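Local structure of proton-dependent oligopeptide transporter family protein (Xanthomonas campestris, 6EI3) at residues P344-L348 and V349-L353; L353-L357 and G358-T362; I148-G151 and S152-S156; R136-V139 and V140-F144; T300-F303 and S304-Q308. The protein probably moves short peptides across the membrane together with protons, as a major facilitator superfamily member of the POT family, captured here in an auto-inhibited state. All coordinates share one frame; numbering follows the deposited sequence.

Contact 1: P344-L348 and V349-L353. With 78M ((2S)-2,3-dihydroxypropyl(7Z)-pentadec-7-enoate), chain N.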
# COMPACT_ATOMS: atom_id res chain seq x y z
N PRO A 344 -9.44 7.52 -17.58
CA PRO A 344 -9.64 7.94 -18.97
C PRO A 344 -9.68 9.45 -19.16
O PRO A 344 -9.34 9.91 -20.24
CB PRO A 344 -10.95 7.27 -19.37
CG PRO A 344 -11.70 7.15 -18.10
CD PRO A 344 -10.65 6.86 -17.05
N PHE A 345 -10.06 10.25 -18.13
CA PHE A 345 -10.00 11.70 -18.31
C PHE A 345 -8.54 12.13 -18.54
O PHE A 345 -8.27 12.87 -19.48
CB PHE A 345 -10.62 12.48 -17.14
CG PHE A 345 -10.39 13.97 -17.22
CD1 PHE A 345 -11.18 14.77 -18.05
CD2 PHE A 345 -9.41 14.59 -16.45
CE1 PHE A 345 -10.97 16.15 -18.13
CE2 PHE A 345 -9.20 15.97 -16.52
CZ PHE A 345 -9.99 16.74 -17.36
N ASN A 346 -7.61 11.67 -17.69
CA ASN A 346 -6.19 12.01 -17.84
C ASN A 346 -5.61 11.43 -19.15
O ASN A 346 -4.97 12.16 -19.91
CB ASN A 346 -5.37 11.59 -16.61
CG ASN A 346 -5.65 12.38 -15.34
OD1 ASN A 346 -6.64 13.09 -15.22
ND2 ASN A 346 -4.75 12.29 -14.38
N ASN A 347 -5.92 10.16 -19.47
CA ASN A 347 -5.44 9.48 -20.68
C ASN A 347 -5.99 10.02 -22.01
O ASN A 347 -5.23 10.09 -22.98
CB ASN A 347 -5.70 7.97 -20.60
CG ASN A 347 -4.76 7.23 -19.68
OD1 ASN A 347 -3.79 7.78 -19.15
ND2 ASN A 347 -5.01 5.94 -19.50
N LEU A 348 -7.28 10.37 -22.06
CA LEU A 348 -7.97 10.82 -23.27
C LEU A 348 -8.12 12.34 -23.40
O LEU A 348 -8.31 12.84 -24.51
CB LEU A 348 -9.36 10.15 -23.36
CG LEU A 348 -9.46 8.74 -23.97
CD1 LEU A 348 -8.76 7.68 -23.12
CD2 LEU A 348 -10.92 8.34 -24.14
N VAL A 349 -8.07 13.09 -22.27
CA VAL A 349 -8.28 14.54 -22.31
C VAL A 349 -7.07 15.35 -21.80
O VAL A 349 -6.52 16.13 -22.58
CB VAL A 349 -9.60 14.98 -21.59
CG1 VAL A 349 -9.84 16.48 -21.73
CG2 VAL A 349 -10.81 14.19 -22.09
N LEU A 350 -6.69 15.20 -20.51
CA LEU A 350 -5.64 15.99 -19.87
C LEU A 350 -4.22 15.80 -20.44
O LEU A 350 -3.58 16.80 -20.74
CB LEU A 350 -5.63 15.79 -18.35
CG LEU A 350 -4.69 16.71 -17.53
CD1 LEU A 350 -5.02 18.19 -17.75
CD2 LEU A 350 -4.74 16.36 -16.08
N TYR A 351 -3.72 14.55 -20.55
CA TYR A 351 -2.37 14.29 -21.08
C TYR A 351 -2.28 14.71 -22.55
O TYR A 351 -1.43 15.57 -22.83
CB TYR A 351 -1.85 12.86 -20.84
CG TYR A 351 -1.86 12.41 -19.39
CD1 TYR A 351 -1.71 13.33 -18.35
CD2 TYR A 351 -1.99 11.07 -19.05
CE1 TYR A 351 -1.75 12.93 -17.01
CE2 TYR A 351 -2.00 10.65 -17.72
CZ TYR A 351 -1.88 11.59 -16.70
OH TYR A 351 -1.90 11.19 -15.39
N PRO A 352 -3.22 14.29 -23.45
CA PRO A 352 -3.16 14.78 -24.84
C PRO A 352 -3.21 16.30 -24.96
O PRO A 352 -2.47 16.84 -25.76
CB PRO A 352 -4.36 14.10 -25.50
CG PRO A 352 -4.51 12.84 -24.75
CD PRO A 352 -4.30 13.29 -23.32
N LEU A 353 -4.01 17.00 -24.11
CA LEU A 353 -4.09 18.47 -24.08
C LEU A 353 -2.71 19.04 -23.79
O LEU A 353 -2.16 19.73 -24.64
CB LEU A 353 -5.11 18.97 -23.03
CG LEU A 353 -5.22 20.49 -22.81
CD1 LEU A 353 -5.77 21.23 -24.06
CD2 LEU A 353 -6.09 20.81 -21.60
O21 78M N . -17.29 9.32 -19.05
C20 78M N . -17.22 9.54 -20.45
C18 78M N . -18.14 8.60 -21.19
O19 78M N . -17.74 7.24 -20.98
C17 78M N . -18.25 8.90 -22.66
O2 78M N . -16.97 8.56 -23.25
C1 78M N . -16.93 7.65 -24.23
O1 78M N . -17.90 7.09 -24.67
C2 78M N . -15.53 7.44 -24.72
C3 78M N . -14.76 6.38 -23.93
C4 78M N . -14.19 6.90 -22.61
C5 78M N . -13.48 5.85 -21.76
C6 78M N . -14.39 4.89 -20.99
C7 78M N . -15.15 5.52 -19.86
C8 78M N . -14.90 5.37 -18.57
C9 78M N . -15.67 5.99 -17.44
C10 78M N . -16.14 4.93 -16.45
C11 78M N . -17.08 5.44 -15.38
C12 78M N . -17.56 4.37 -14.40
C13 78M N . -18.68 4.81 -13.47
C15 78M N . -21.13 5.40 -13.20
C14 78M N . -20.07 4.81 -14.09

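Contact 2: L353-L357 and G358-T362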
# COMPACT_ATOMS: atom_id res chain seq x y z
N LEU A 353 -4.01 17.00 -24.11
CA LEU A 353 -4.09 18.47 -24.08
C LEU A 353 -2.71 19.04 -23.79
O LEU A 353 -2.16 19.73 -24.64
CB LEU A 353 -5.11 18.97 -23.03
CG LEU A 353 -5.22 20.49 -22.81
CD1 LEU A 353 -5.77 21.23 -24.06
CD2 LEU A 353 -6.09 20.81 -21.60
N LEU A 354 -2.14 18.67 -22.61
CA LEU A 354 -0.83 19.07 -22.09
C LEU A 354 0.29 18.88 -23.13
O LEU A 354 1.11 19.78 -23.29
CB LEU A 354 -0.53 18.28 -20.79
CG LEU A 354 -0.75 18.97 -19.42
CD1 LEU A 354 -1.97 19.89 -19.41
CD2 LEU A 354 -0.86 17.93 -18.30
N ARG A 355 0.28 17.73 -23.86
CA ARG A 355 1.23 17.39 -24.93
C ARG A 355 1.12 18.38 -26.09
O ARG A 355 2.16 18.84 -26.58
CB ARG A 355 0.98 15.96 -25.45
CG ARG A 355 1.52 14.87 -24.55
CD ARG A 355 0.98 13.51 -24.91
NE ARG A 355 1.17 12.56 -23.82
CZ ARG A 355 0.43 11.47 -23.64
NH1 ARG A 355 -0.58 11.20 -24.47
NH2 ARG A 355 0.67 10.65 -22.63
N ARG A 356 -0.12 18.71 -26.51
CA ARG A 356 -0.40 19.66 -27.60
C ARG A 356 -0.01 21.08 -27.20
O ARG A 356 0.40 21.86 -28.07
CB ARG A 356 -1.88 19.65 -28.00
CG ARG A 356 -2.34 18.37 -28.69
CD ARG A 356 -3.70 18.52 -29.36
NE ARG A 356 -4.72 19.06 -28.46
CZ ARG A 356 -5.47 18.34 -27.63
NH1 ARG A 356 -5.34 17.02 -27.58
NH2 ARG A 356 -6.36 18.93 -26.85
N LEU A 357 -0.15 21.41 -25.90
CA LEU A 357 0.15 22.72 -25.32
C LEU A 357 1.65 22.97 -25.07
O LEU A 357 2.05 24.11 -24.82
CB LEU A 357 -0.67 22.93 -24.03
CG LEU A 357 -1.76 24.03 -24.06
CD1 LEU A 357 -2.87 23.70 -25.07
CD2 LEU A 357 -2.35 24.22 -22.68
N GLY A 358 2.47 21.92 -25.16
CA GLY A 358 3.92 22.04 -24.98
C GLY A 358 4.50 21.57 -23.67
O GLY A 358 5.72 21.46 -23.56
N TRP A 359 3.65 21.29 -22.65
CA TRP A 359 4.12 20.80 -21.35
C TRP A 359 3.95 19.29 -21.35
O TRP A 359 2.83 18.78 -21.15
CB TRP A 359 3.37 21.47 -20.19
CG TRP A 359 4.00 21.30 -18.83
CD1 TRP A 359 4.98 22.09 -18.28
CD2 TRP A 359 3.62 20.36 -17.82
NE1 TRP A 359 5.25 21.67 -16.99
CE2 TRP A 359 4.42 20.62 -16.68
CE3 TRP A 359 2.67 19.32 -17.75
CZ2 TRP A 359 4.32 19.86 -15.50
CZ3 TRP A 359 2.56 18.59 -16.58
CH2 TRP A 359 3.40 18.84 -15.49
N GLU A 360 5.04 18.56 -21.64
CA GLU A 360 5.02 17.10 -21.71
C GLU A 360 4.68 16.49 -20.34
O GLU A 360 5.42 16.73 -19.39
CB GLU A 360 6.35 16.53 -22.25
CG GLU A 360 6.29 15.05 -22.64
CD GLU A 360 5.42 14.68 -23.83
OE1 GLU A 360 5.29 15.51 -24.76
OE2 GLU A 360 4.90 13.55 -23.85
N PRO A 361 3.58 15.72 -20.21
CA PRO A 361 3.26 15.12 -18.91
C PRO A 361 4.07 13.84 -18.70
O PRO A 361 3.51 12.73 -18.78
CB PRO A 361 1.74 14.88 -18.99
CG PRO A 361 1.45 14.73 -20.46
CD PRO A 361 2.60 15.32 -21.24
N THR A 362 5.38 13.99 -18.45
CA THR A 362 6.32 12.87 -18.23
C THR A 362 5.95 12.12 -16.97
O THR A 362 5.27 12.67 -16.10
CB THR A 362 7.79 13.36 -18.13
OG1 THR A 362 7.95 14.12 -16.94
CG2 THR A 362 8.28 14.13 -19.38
O HOH W 1 4.69 18.12 -25.64

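Contact 3: I148-G151 and S152-S156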
# COMPACT_ATOMS: atom_id res chain seq x y z
N ILE A 148 -11.55 -4.77 -9.42
CA ILE A 148 -11.06 -4.10 -8.21
C ILE A 148 -11.90 -2.86 -7.92
O ILE A 148 -12.39 -2.71 -6.80
CB ILE A 148 -9.55 -3.80 -8.30
CG1 ILE A 148 -8.72 -5.11 -8.35
CG2 ILE A 148 -9.09 -2.91 -7.12
CD1 ILE A 148 -7.27 -4.97 -8.84
N ASN A 149 -12.13 -2.00 -8.93
CA ASN A 149 -12.85 -0.75 -8.73
C ASN A 149 -14.33 -0.94 -8.47
O ASN A 149 -14.84 -0.32 -7.54
CB ASN A 149 -12.59 0.23 -9.85
CG ASN A 149 -11.18 0.78 -9.75
OD1 ASN A 149 -10.85 1.56 -8.86
ND2 ASN A 149 -10.29 0.29 -10.58
N PHE A 150 -15.03 -1.80 -9.24
CA PHE A 150 -16.44 -2.04 -8.98
C PHE A 150 -16.65 -2.79 -7.65
O PHE A 150 -17.56 -2.43 -6.92
CB PHE A 150 -17.16 -2.72 -10.16
CG PHE A 150 -17.57 -1.73 -11.22
CD1 PHE A 150 -18.59 -0.82 -10.98
CD2 PHE A 150 -16.91 -1.68 -12.44
CE1 PHE A 150 -18.96 0.11 -11.96
CE2 PHE A 150 -17.29 -0.77 -13.42
CZ PHE A 150 -18.30 0.13 -13.17
N GLY A 151 -15.76 -3.72 -7.33
CA GLY A 151 -15.80 -4.46 -6.06
C GLY A 151 -15.58 -3.55 -4.85
O GLY A 151 -16.30 -3.67 -3.86
N SER A 152 -14.61 -2.62 -4.94
CA SER A 152 -14.31 -1.64 -3.90
C SER A 152 -15.48 -0.65 -3.77
O SER A 152 -15.87 -0.30 -2.65
CB SER A 152 -13.01 -0.90 -4.24
OG SER A 152 -12.83 0.22 -3.38
N LEU A 153 -16.02 -0.18 -4.90
CA LEU A 153 -17.15 0.76 -4.90
C LEU A 153 -18.38 0.15 -4.21
O LEU A 153 -18.96 0.78 -3.33
CB LEU A 153 -17.49 1.21 -6.34
CG LEU A 153 -18.22 2.56 -6.51
CD1 LEU A 153 -18.05 3.08 -7.93
CD2 LEU A 153 -19.69 2.43 -6.28
N PHE A 154 -18.78 -1.07 -4.64
CA PHE A 154 -19.95 -1.75 -4.09
C PHE A 154 -19.75 -2.12 -2.62
O PHE A 154 -20.67 -1.94 -1.83
CB PHE A 154 -20.35 -2.98 -4.93
CG PHE A 154 -20.65 -2.74 -6.39
CD1 PHE A 154 -21.24 -1.55 -6.82
CD2 PHE A 154 -20.39 -3.73 -7.34
CE1 PHE A 154 -21.50 -1.33 -8.17
CE2 PHE A 154 -20.68 -3.51 -8.69
CZ PHE A 154 -21.23 -2.31 -9.10
N ALA A 155 -18.54 -2.62 -2.26
CA ALA A 155 -18.20 -2.97 -0.88
C ALA A 155 -18.33 -1.75 0.03
O ALA A 155 -18.86 -1.86 1.12
CB ALA A 155 -16.80 -3.53 -0.80
N SER A 156 -17.87 -0.57 -0.44
CA SER A 156 -17.93 0.68 0.31
C SER A 156 -19.34 1.21 0.46
O SER A 156 -19.63 1.90 1.42
CB SER A 156 -17.07 1.75 -0.35
OG SER A 156 -15.71 1.42 -0.23

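Contact 4: R136-V139 and V140-F144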
# COMPACT_ATOMS: atom_id res chain seq x y z
N ARG A 136 -1.84 -11.92 -24.30
CA ARG A 136 -3.29 -12.10 -24.11
C ARG A 136 -3.72 -11.93 -22.64
O ARG A 136 -4.90 -11.69 -22.37
CB ARG A 136 -3.72 -13.47 -24.68
CG ARG A 136 -5.18 -13.54 -25.09
CD ARG A 136 -5.38 -14.42 -26.32
NE ARG A 136 -4.98 -13.74 -27.55
CZ ARG A 136 -5.77 -12.94 -28.26
NH1 ARG A 136 -7.02 -12.70 -27.87
NH2 ARG A 136 -5.33 -12.37 -29.38
N ALA A 137 -2.76 -11.99 -21.69
CA ALA A 137 -3.02 -11.77 -20.27
C ALA A 137 -3.44 -10.31 -20.00
O ALA A 137 -4.08 -10.06 -18.99
CB ALA A 137 -1.81 -12.14 -19.43
N LYS A 138 -3.12 -9.38 -20.93
CA LYS A 138 -3.47 -7.94 -20.89
C LYS A 138 -4.98 -7.74 -20.70
O LYS A 138 -5.39 -6.88 -19.92
CB LYS A 138 -3.00 -7.24 -22.20
CG LYS A 138 -3.25 -5.73 -22.28
CD LYS A 138 -2.10 -4.90 -21.68
CE LYS A 138 -2.40 -3.42 -21.63
NZ LYS A 138 -3.39 -3.08 -20.57
N VAL A 139 -5.80 -8.54 -21.41
CA VAL A 139 -7.27 -8.56 -21.37
C VAL A 139 -7.74 -8.92 -19.94
O VAL A 139 -8.70 -8.33 -19.43
CB VAL A 139 -7.81 -9.55 -22.44
CG1 VAL A 139 -9.31 -9.82 -22.26
CG2 VAL A 139 -7.51 -9.06 -23.86
N VAL A 140 -7.07 -9.89 -19.31
CA VAL A 140 -7.41 -10.30 -17.93
C VAL A 140 -6.97 -9.20 -16.94
O VAL A 140 -7.71 -8.93 -15.99
CB VAL A 140 -6.92 -11.72 -17.56
CG1 VAL A 140 -7.41 -12.14 -16.16
CG2 VAL A 140 -7.38 -12.74 -18.61
N PHE A 141 -5.81 -8.54 -17.18
CA PHE A 141 -5.35 -7.44 -16.32
C PHE A 141 -6.35 -6.27 -16.40
O PHE A 141 -6.66 -5.66 -15.37
CB PHE A 141 -3.93 -6.99 -16.68
CG PHE A 141 -2.83 -7.80 -16.04
CD1 PHE A 141 -2.62 -7.76 -14.66
CD2 PHE A 141 -1.97 -8.56 -16.82
CE1 PHE A 141 -1.58 -8.48 -14.08
CE2 PHE A 141 -0.92 -9.28 -16.23
CZ PHE A 141 -0.74 -9.25 -14.86
N ASP A 142 -6.90 -6.02 -17.61
CA ASP A 142 -7.95 -5.02 -17.84
C ASP A 142 -9.22 -5.37 -17.05
O ASP A 142 -9.79 -4.49 -16.41
CB ASP A 142 -8.26 -4.87 -19.34
CG ASP A 142 -7.18 -4.17 -20.16
OD1 ASP A 142 -6.24 -3.62 -19.55
OD2 ASP A 142 -7.28 -4.19 -21.40
N ALA A 143 -9.62 -6.66 -17.03
CA ALA A 143 -10.78 -7.13 -16.24
C ALA A 143 -10.51 -6.94 -14.73
O ALA A 143 -11.40 -6.47 -14.02
CB ALA A 143 -11.08 -8.58 -16.55
N PHE A 144 -9.27 -7.23 -14.25
CA PHE A 144 -8.87 -7.03 -12.84
C PHE A 144 -9.07 -5.56 -12.43
O PHE A 144 -9.61 -5.29 -11.36
CB PHE A 144 -7.41 -7.49 -12.59
CG PHE A 144 -7.16 -8.98 -12.36
CD1 PHE A 144 -8.08 -9.93 -12.79
CD2 PHE A 144 -6.02 -9.41 -11.71
CE1 PHE A 144 -7.86 -11.30 -12.56
CE2 PHE A 144 -5.79 -10.78 -11.49
CZ PHE A 144 -6.71 -11.71 -11.93

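Contact 5: T300-F303 and S304-Q308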
# COMPACT_ATOMS: atom_id res chain seq x y z
N THR A 300 6.56 7.48 -0.38
CA THR A 300 5.92 6.97 0.87
C THR A 300 4.96 8.01 1.54
O THR A 300 3.90 7.57 1.95
CB THR A 300 6.95 6.40 1.88
OG1 THR A 300 7.86 7.43 2.29
CG2 THR A 300 7.71 5.22 1.33
N PRO A 301 5.23 9.35 1.58
CA PRO A 301 4.24 10.28 2.19
C PRO A 301 2.92 10.31 1.44
O PRO A 301 1.90 10.57 2.05
CB PRO A 301 4.95 11.63 2.11
CG PRO A 301 6.43 11.25 2.16
CD PRO A 301 6.44 10.10 1.20
N PHE A 302 2.92 9.98 0.12
CA PHE A 302 1.65 9.92 -0.61
C PHE A 302 0.76 8.84 0.03
O PHE A 302 -0.43 9.05 0.20
CB PHE A 302 1.84 9.64 -2.14
CG PHE A 302 0.52 9.25 -2.76
CD1 PHE A 302 -0.44 10.22 -3.07
CD2 PHE A 302 0.17 7.91 -2.93
CE1 PHE A 302 -1.70 9.86 -3.58
CE2 PHE A 302 -1.08 7.55 -3.42
CZ PHE A 302 -2.01 8.53 -3.73
N PHE A 303 1.34 7.68 0.35
CA PHE A 303 0.58 6.57 0.95
C PHE A 303 0.17 6.86 2.38
O PHE A 303 -0.88 6.37 2.79
CB PHE A 303 1.33 5.24 0.83
CG PHE A 303 1.30 4.77 -0.60
CD1 PHE A 303 0.12 4.27 -1.16
CD2 PHE A 303 2.44 4.82 -1.40
CE1 PHE A 303 0.08 3.87 -2.50
CE2 PHE A 303 2.40 4.40 -2.74
CZ PHE A 303 1.21 3.96 -3.29
N SER A 304 0.93 7.73 3.11
CA SER A 304 0.56 8.20 4.46
C SER A 304 -0.76 8.92 4.35
O SER A 304 -1.62 8.74 5.18
CB SER A 304 1.60 9.20 5.00
OG SER A 304 2.87 8.59 5.08
N LEU A 305 -0.90 9.77 3.34
CA LEU A 305 -2.09 10.58 3.10
C LEU A 305 -3.22 9.78 2.46
O LEU A 305 -4.38 9.96 2.81
CB LEU A 305 -1.69 11.77 2.21
CG LEU A 305 -1.18 13.02 2.97
CD1 LEU A 305 0.21 12.83 3.56
CD2 LEU A 305 -1.13 14.22 2.04
N PHE A 306 -2.86 8.87 1.55
CA PHE A 306 -3.85 8.08 0.84
C PHE A 306 -4.60 7.08 1.73
O PHE A 306 -5.83 7.03 1.66
CB PHE A 306 -3.19 7.39 -0.38
CG PHE A 306 -4.15 6.59 -1.23
CD1 PHE A 306 -5.10 7.23 -2.02
CD2 PHE A 306 -4.09 5.20 -1.25
CE1 PHE A 306 -6.00 6.49 -2.78
CE2 PHE A 306 -5.00 4.46 -2.01
CZ PHE A 306 -5.94 5.11 -2.78
N ASP A 307 -3.88 6.28 2.54
CA ASP A 307 -4.49 5.23 3.38
C ASP A 307 -5.34 5.76 4.55
O ASP A 307 -6.18 5.03 5.08
CB ASP A 307 -3.43 4.20 3.84
CG ASP A 307 -3.12 3.20 2.71
OD1 ASP A 307 -4.07 2.79 2.00
OD2 ASP A 307 -1.93 2.84 2.54
N GLN A 308 -5.19 7.04 4.90
CA GLN A 308 -5.97 7.69 5.96
C GLN A 308 -7.42 8.01 5.54
O GLN A 308 -8.22 8.42 6.38
CB GLN A 308 -5.25 8.91 6.49
CG GLN A 308 -4.08 8.58 7.40
CD GLN A 308 -3.51 9.86 7.97
OE1 GLN A 308 -4.05 10.43 8.93
NE2 GLN A 308 -2.49 10.38 7.32

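Contact 1: P344-L348 and V349-L353
Asn346 and Tyr351 meet because both first torsions set CG anti to the carbonyl carbon, chi1 -69° and -55°, which lays the amide of one across the phenol of the other. The place is a π-type turn in the transmembrane helix 334-357, where the backbone opens to i to i+5 bonding: Leu350 N reaches Phe345 O at 3.0 Å and Tyr351 N reaches Asn346 O at 2.8 Å. Phe345 O also takes the N-H of Val349, the two donors arriving from opposite faces of its carbonyl plane. Pro352, which brings no N-H, probably favours the wide turn; its ring sits against the Asn347 carbonyl, Pro352 CG to Asn347 O 3.3 Å.

Over one face of the Tyr351 ring lie the Asn346 carbonyl oxygen and Asn346 CB, the latter a CH-π contact 3.8 Å from the centroid. Asn347 OD1 approaches the same ring obliquely. On the outer surface the Phe345 ring crosses Val349 CG1 and Leu350 CB, while Pro344 CG and Leu348 CD2 touch the monoacylglycerol chain, Leu348 CD2 at 3.9 Å from its C4. Inward, Phe408 and Val411 of helix 400-424 cover Asn346, and Arg366 makes a cation-π contact with Tyr351. The buried amide is tied to the phenol by Asn346 ND2, which donates to Tyr351 OH at 3.2 Å, the phenol oxygen lying 17° out of the amide plane.

Contact 2: L353-L357 and G358-T362
Leu354 lies alongside the Trp359 indole, both side chains pointing the same way, with Leu354 CG 3.8 Å from Trp359 CE3; Leu354 CD2 also reaches Pro361 CB. On the next flank, the extended Arg355 chain crosses the Pro361 ring at about a right angle, CG to Pro361 CD 3.5 Å. Its guanidinium and the Glu360 carboxylate are nearly parallel, 15° apart, but the salt bridge from Arg355 NE to Glu360 OE2 is long at 3.9 Å. Glu360 folds back through a bend at chi2 (67°), and one water ties it down more closely, donating to Arg355 O and to Glu360 OE1, each at 2.8 Å.

Further out, Arg365 makes a cation-π contact with Trp359 and bonds Glu360 O, while Arg366 NE bonds Pro361 O. Trp359 also touches a bound monoacylglycerol, and Thr362 OG1 caps Arg365 N at the start of helix 363-389.

The backbone turn beneath all this is held by weak bonds, Trp359 N to Leu354 O at 3.0 Å and Gly358 N to Arg355 O at 3.4 Å. With Gly358 at positive phi (104°), this is the Schellman motif that ends helix 334-357, followed by an inverse gamma turn centred on Pro361.

Contact 3: I148-G151 and S152-S156
Residues 148 to 156 form regular α-helix, with i to i+4 bonds from Ser152 N to Ile148 O, Leu153 N to Asn149 O, Phe154 N to Phe150 O and Ala155 N to Gly151 O, all 2.9 Å long. This is the middle of the transmembrane helix 137-165 of the major facilitator fold, and the side-chain contact across the turn is an i to i+4 aromatic pair on one flank.

Phe150 and Phe154 cross at a slant, their ring planes 36° apart and centroids separated by 5.6 Å. They touch where Phe150 CD1 comes to 3.6 Å from Phe154 CZ. Phe154 keeps CG beside its backbone N, chi1 -57°, which swings the ring back along the helix above the preceding turn. Gly151 is buried and has no side chain; Ser152 packs on Tyr19 of helix 4-22 and on Pro336 of helix 334-357. Ile148 also meets Tyr19, together with Glu11 and with Tyr512 and Gln514 of the C-terminal ENLYFQ sequence, probably the remnant of a cleaved tag.

Asn149 is held from outside the turn: its ND2 bonds Tyr145 O and its OD1 takes NE2 of Gln514 in that remnant. Leu153 faces a bound monoacylglycerol, and Phe154 reaches Phe16. Besides bonding its own i+4 amide, the Phe150 oxygen lies over one face of the Phe154 ring, offset toward the rim, with Phe150 O 3.1 Å from Phe154 CD2.

Contact 4: R136-V139 and V140-F144
Lys138 and Asp142 form an i to i+4 salt bridge on the looser side of the first turns of helix 137-165. The lysine chain leaves with CG anti to its backbone N, chi1 -178°, then bends at chi2 and chi4, which brings NZ round to Asp142 OD1 at 3.1 Å. The hydrogen bond within that bridge is weak. Asp142 OD1 also stands 3.4 Å from Lys138 O, an acceptor beside an acceptor, and the ammonium nearby would be expected to ease that approach. Val139 lies on the surface too, and Arg136, at the start, is exposed and poorly ordered.

The tighter side packs an aromatic ring and a valine against the backbone of the preceding turn. The Phe141 ring slants against the Ala137 carbonyl, its CD2 3.4 Å from Ala137 O and its CE2 4.4 Å from Ala137 CB; the Lys138 N lies near the plane of the ring at its edge. Val140 CB comes to 3.6 Å from the same Ala137 O. Beneath the side chains run Phe141 N to Ala137 O and Asp142 N to Lys138 O, each 2.9 Å, and Ala143 N to Val139 O.

Outward from the packed side, Phe141 presses on Ala122, Met125 and Val126 of helix 121-127, and its ring meets Tyr512 of the probable tag remnant at the C-terminus. Val140 packs on Met125 and Phe129 and touches Ile4, while Phe144 reaches Ile7 and Glu11, joining this helix start to helix 4-22 and helix 121-127.

Contact 5: T300-F303 and S304-Q308
A proline kink in the transmembrane helix 281-306, close to its C-terminal end, sets the scene: Pro301 has no N-H to offer, and Phe302 N makes no bond to the turn before it. Phe302 and Phe306 then meet one turn apart. Both have CG anti to the backbone N, chi1 166° and -177°, which sends the two side chains alongside each other in the same direction. Their planes differ by 19°, but a large offset leaves little of one ring above the other, the centroids lying 5.4 Å apart. What lies over the Phe302 face is Phe306 CB, a CH-π contact at 4.0 Å from the centroid. Phe303 adds a slanting contact, CD1 to Phe306 CD2 at 4.3 Å, and its own ring meets Trp437 edge-to-face.

Beyond the kink the α-helical pattern resumes, with Ser304 N on Thr300 O at 3.2 Å, Leu305 N on Pro301 O, Phe306 N on Phe302 O at 2.8 Å and Asp307 N on Phe303 O. In the major facilitator fold this segment is enclosed by helices 363-389, 400-424, 430-456 and 471-495: Phe302 packs on Glu410 and Val413, and Pro301 on Phe482 and Ala486. Thr300 and Pro301 also touch a bound monoacylglycerol.

Several buried polar groups find partners outside the turn. Thr300 OG1 bonds Ala297 O and Trp447 NE1, Ser304 OG bonds Gly444 O, and Asp307 OD2 accepts from Asn445 ND2. Gln308 folds back to the helix end, its NE2 donating to Ser304 O at 2.8 Å from above the carbonyl plane, while OE1 bonds Thr312 OG1.

Contacts 1 and 2 follow each other down helix 334-357, sharing Leu353 and touching where Tyr351 CB packs on Pro361 CG at 3.8 Å; Arg366 serves both, at the Tyr351 ring and Pro361 O. Contacts 4 and 3 succeed one another on helix 137-165, centres 18 Å apart, and the probable tag remnant at the C-terminus touches both, Tyr512 at Phe141 and Gln514 at Asn149. Contact 5 is the most central, its centre about 9 Å from that of the chain, and its nearest atoms about 8 Å from contact 3. Bound monoacylglycerols touch contacts 1, 2, 3 and 5, whereas the side chain of Asp142 in contact 4 is about 12 Å from one.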